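Long-range contact in methyltransferase (PDB 3GIW), which binds S-adenosyl-L-homocysteine in a Rossmann-like fold and is probably an S-adenosylmethionine-dependent methyltransferase, its substrate not established: residues 107-112 against 132-137. Numbering follows the deposited sequence. Where two conformers were deposited one is given.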
ATOM      1  N   ARG A 107      15.907   7.627   0.781  1.00 14.90           N
ATOM      2  CA  ARG A 107      15.630   7.514  -0.654  0.50 14.92           C
ATOM      3  C   ARG A 107      14.347   6.696  -0.866  1.00 14.33           C
ATOM      4  O   ARG A 107      14.170   5.669  -0.204  1.00 14.15           O
ATOM      5  CB  ARG A 107      16.784   6.791  -1.347  0.50 15.29           C
ATOM      6  CG  ARG A 107      18.148   7.424  -1.139  0.50 16.69           C
ATOM      7  CD  ARG A 107      19.252   6.442  -1.476  0.50 17.77           C
ATOM      8  NE  ARG A 107      20.548   7.128  -1.624  0.50 17.38           N
ATOM      9  CZ  ARG A 107      21.718   6.524  -1.831  0.50 19.30           C
ATOM     10  NH1 ARG A 107      21.803   5.201  -1.926  0.50 19.79           N
ATOM     11  NH2 ARG A 107      22.817   7.253  -1.953  0.50 18.93           N
ATOM     12  N   VAL A 108      13.474   7.142  -1.776  1.00 13.17           N
ATOM     13  CA  VAL A 108      12.191   6.465  -2.016  1.00 13.30           C
ATOM     14  C   VAL A 108      11.903   6.435  -3.505  1.00 12.68           C
ATOM     15  O   VAL A 108      12.033   7.454  -4.201  1.00 13.45           O
ATOM     16  CB  VAL A 108      11.013   7.179  -1.292  1.00 13.02           C
ATOM     17  CG1 VAL A 108       9.714   6.453  -1.544  1.00 13.77           C
ATOM     18  CG2 VAL A 108      11.328   7.323   0.200  1.00 15.41           C
ATOM     19  N   VAL A 109      11.563   5.252  -3.997  1.00 11.45           N
ATOM     20  CA  VAL A 109      11.029   5.103  -5.355  1.00 11.97           C
ATOM     21  C   VAL A 109       9.543   4.734  -5.210  1.00 11.96           C
ATOM     22  O   VAL A 109       9.206   3.732  -4.585  1.00 12.79           O
ATOM     23  CB  VAL A 109      11.753   4.040  -6.191  1.00 12.33           C
ATOM     24  CG1 VAL A 109      11.084   3.789  -7.554  1.00 13.06           C
ATOM     25  CG2 VAL A 109      13.208   4.422  -6.379  1.00 13.19           C
ATOM     26  N   TYR A 110       8.679   5.518  -5.867  1.00 10.85           N
ATOM     27  CA  TYR A 110       7.255   5.278  -5.924  1.00 10.82           C
ATOM     28  C   TYR A 110       6.850   4.692  -7.279  1.00 11.35           C
ATOM     29  O   TYR A 110       7.414   5.071  -8.334  1.00 12.23           O
ATOM     30  CB  TYR A 110       6.578   6.603  -5.788  1.00 12.09           C
ATOM     31  CG  TYR A 110       6.698   7.325  -4.471  1.00 11.18           C
ATOM     32  CD1 TYR A 110       5.955   6.930  -3.383  1.00 11.86           C
ATOM     33  CD2 TYR A 110       7.477   8.469  -4.338  1.00 12.22           C
ATOM     34  CE1 TYR A 110       5.932   7.671  -2.194  1.00 11.79           C
ATOM     35  CE2 TYR A 110       7.499   9.216  -3.138  1.00 12.30           C
ATOM     36  CZ  TYR A 110       6.706   8.815  -2.049  1.00 12.34           C
ATOM     37  OH  TYR A 110       6.653   9.527  -0.865  1.00 13.47           O
ATOM     38  N   VAL A 111       5.851   3.819  -7.280  1.00 12.12           N
ATOM     39  CA  VAL A 111       5.433   3.110  -8.475  1.00 12.67           C
ATOM     40  C   VAL A 111       3.913   2.995  -8.514  1.00 13.04           C
ATOM     41  O   VAL A 111       3.281   2.638  -7.536  1.00 12.85           O
ATOM     42  CB  VAL A 111       6.021   1.670  -8.490  1.00 13.05           C
ATOM     43  CG1 VAL A 111       5.663   0.953  -9.784  1.00 14.92           C
ATOM     44  CG2 VAL A 111       7.553   1.701  -8.254  1.00 13.70           C
ATOM     45  N   ASP A 112       3.290   3.346  -9.636  1.00 12.37           N
ATOM     46  CA  ASP A 112       1.861   3.072  -9.834  1.00 13.81           C
ATOM     47  C   ASP A 112       1.588   2.878 -11.321  1.00 14.64           C
ATOM     48  O   ASP A 112       2.434   3.216 -12.161  1.00 14.79           O
ATOM     49  CB  ASP A 112       0.955   4.205  -9.253  1.00 13.44           C
ATOM     50  CG  ASP A 112      -0.431   3.720  -8.814  1.00 15.38           C
ATOM     51  OD1 ASP A 112      -1.346   3.559  -9.640  1.00 17.56           O
ATOM     52  OD2 ASP A 112      -0.650   3.520  -7.608  1.00 15.56           O
ATOM     53  N   ARG A 132      16.738  11.436  -1.923  1.00 17.83           N
ATOM     54  CA  ARG A 132      16.350  11.300  -3.332  1.00 19.43           C
ATOM     55  C   ARG A 132      14.989  10.638  -3.413  1.00 17.22           C
ATOM     56  O   ARG A 132      14.729   9.714  -2.672  1.00 17.10           O
ATOM     57  CB  ARG A 132      17.300  10.406  -4.132  1.00 21.92           C
ATOM     58  CG  ARG A 132      18.792  10.665  -3.980  1.00 24.12           C
ATOM     59  CD  ARG A 132      19.585   9.540  -4.667  1.00 26.00           C
ATOM     60  NE  ARG A 132      21.029   9.780  -4.617  1.00 28.73           N
ATOM     61  CZ  ARG A 132      21.961   9.008  -5.191  1.00 29.91           C
ATOM     62  NH1 ARG A 132      21.615   7.909  -5.863  1.00 32.04           N
ATOM     63  NH2 ARG A 132      23.251   9.338  -5.099  1.00 29.63           N
ATOM     64  N   THR A 133      14.165  11.067  -4.352  1.00 15.14           N
ATOM     65  CA  THR A 133      12.932  10.341  -4.691  1.00 14.41           C
ATOM     66  C   THR A 133      12.762  10.266  -6.206  1.00 14.85           C
ATOM     67  O   THR A 133      13.269  11.120  -6.966  1.00 15.74           O
ATOM     68  CB  THR A 133      11.676  10.980  -4.065  1.00 16.48           C
ATOM     69  OG1 THR A 133      11.426  12.239  -4.699  1.00 16.48           O
ATOM     70  CG2 THR A 133      11.836  11.161  -2.575  1.00 16.52           C
ATOM     71  N   ALA A 134      11.987   9.290  -6.630  1.00 13.49           N
ATOM     72  CA  ALA A 134      11.673   9.108  -8.036  1.00 12.43           C
ATOM     73  C   ALA A 134      10.278   8.468  -8.167  1.00 13.25           C
ATOM     74  O   ALA A 134       9.767   7.886  -7.202  1.00 12.68           O
ATOM     75  CB  ALA A 134      12.738   8.219  -8.695  1.00 15.16           C
ATOM     76  N   TYR A 135       9.701   8.595  -9.351  1.00 13.26           N
ATOM     77  CA  TYR A 135       8.414   8.007  -9.679  1.00 12.96           C
ATOM     78  C   TYR A 135       8.532   7.238 -10.968  1.00 13.66           C
ATOM     79  O   TYR A 135       9.100   7.752 -11.963  1.00 15.61           O
ATOM     80  CB  TYR A 135       7.288   9.061  -9.813  1.00 12.94           C
ATOM     81  CG  TYR A 135       5.978   8.418 -10.217  1.00 13.11           C
ATOM     82  CD1 TYR A 135       5.270   7.634  -9.313  1.00 12.46           C
ATOM     83  CD2 TYR A 135       5.484   8.502 -11.536  1.00 12.73           C
ATOM     84  CE1 TYR A 135       4.118   6.971  -9.676  1.00 12.20           C
ATOM     85  CE2 TYR A 135       4.307   7.811 -11.915  1.00 12.86           C
ATOM     86  CZ  TYR A 135       3.618   7.059 -10.976  1.00 12.09           C
ATOM     87  OH  TYR A 135       2.471   6.364 -11.256  1.00 13.24           O
ATOM     88  N   VAL A 136       8.014   6.014 -10.958  1.00 14.09           N
ATOM     89  CA  VAL A 136       8.015   5.115 -12.113  1.00 16.35           C
ATOM     90  C   VAL A 136       6.563   4.690 -12.368  1.00 15.76           C
ATOM     91  O   VAL A 136       5.894   4.209 -11.473  1.00 14.53           O
ATOM     92  CB  VAL A 136       8.923   3.837 -11.794  1.00 18.25           C
ATOM     93  CG1 VAL A 136       8.802   2.769 -12.892  1.00 20.60           C
ATOM     94  CG2 VAL A 136      10.385   4.229 -11.531  1.00 19.34           C
ATOM     95  N   GLU A 137       6.055   4.895 -13.576  1.00 16.23           N
ATOM     96  CA  GLU A 137       4.784   4.325 -13.985  1.00 16.04           C
ATOM     97  C   GLU A 137       5.032   2.919 -14.517  1.00 15.66           C
ATOM     98  O   GLU A 137       5.662   2.751 -15.553  1.00 16.21           O
ATOM     99  CB  GLU A 137       4.113   5.188 -15.062  1.00 17.57           C
ATOM    100  CG  GLU A 137       2.703   4.786 -15.375  1.00 18.21           C
ATOM    101  CD  GLU A 137       2.089   5.690 -16.424  1.00 20.14           C
ATOM    102  OE1 GLU A 137       2.413   5.528 -17.628  1.00 23.44           O
ATOM    103  OE2 GLU A 137       1.317   6.588 -16.045  1.00 18.55           O
TER
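Tyr110 and Tyr135 sit as a register pair on neighbouring parallel strands, yet their rings part company. With CG anti to its carbonyl carbon (chi1 -67°), Tyr110 stands its ring over Val108 CG1 and sends its hydroxyl to His96 in helix 95-102. Tyr135 has CG anti to the backbone N instead (chi1 177°), which lays its ring forward along strand 107-112: Tyr110 CB meets the ring edge in plane, 3.9 Å from Tyr135 CD1, and Tyr135 OH ends 3.3 Å from Asp112 CB. With an alanine at Tyr135, a gap would probably open beside Tyr110 CB and Asp112 CB, and Val117 and Leu118 of helix 115-119 would lose a packing partner.

Between the strands runs regular parallel bonding, in which Tyr110 N to Ala134 O is 2.9 Å and almost straight (178°). At the C-terminal end it slackens to a weak bond, Asp112 N to Val136 O at 3.3 Å. On the other side of the sheet Val109 CG1 touches Val136 CG2 at 4.1 Å, beta-branched residues suited to a strand and a greasy core, while small Ala134 touches Thr155.

At the opposite end Arg107 and Arg132 extend side by side; in the conformer given, their guanidinium groups stack with centres 4.2 Å apart. Two like charges tolerate this most readily near solvent, and Arg132 is exposed.

Strand 132-137 is outermost on this side of the Rossmann-like sheet, with 107-112 between it and strand 81-85; helices 115-119 and 122-125 lie in the beta-alpha-beta crossover. Asp112, which binds S-adenosyl-L-homocysteine in a structure of this protein, ends its strand with its carboxylate held by Gly88 and Asp114 backbone N-H groups; as in related methyltransferases, this acidic group probably receives the ribose hydroxyls.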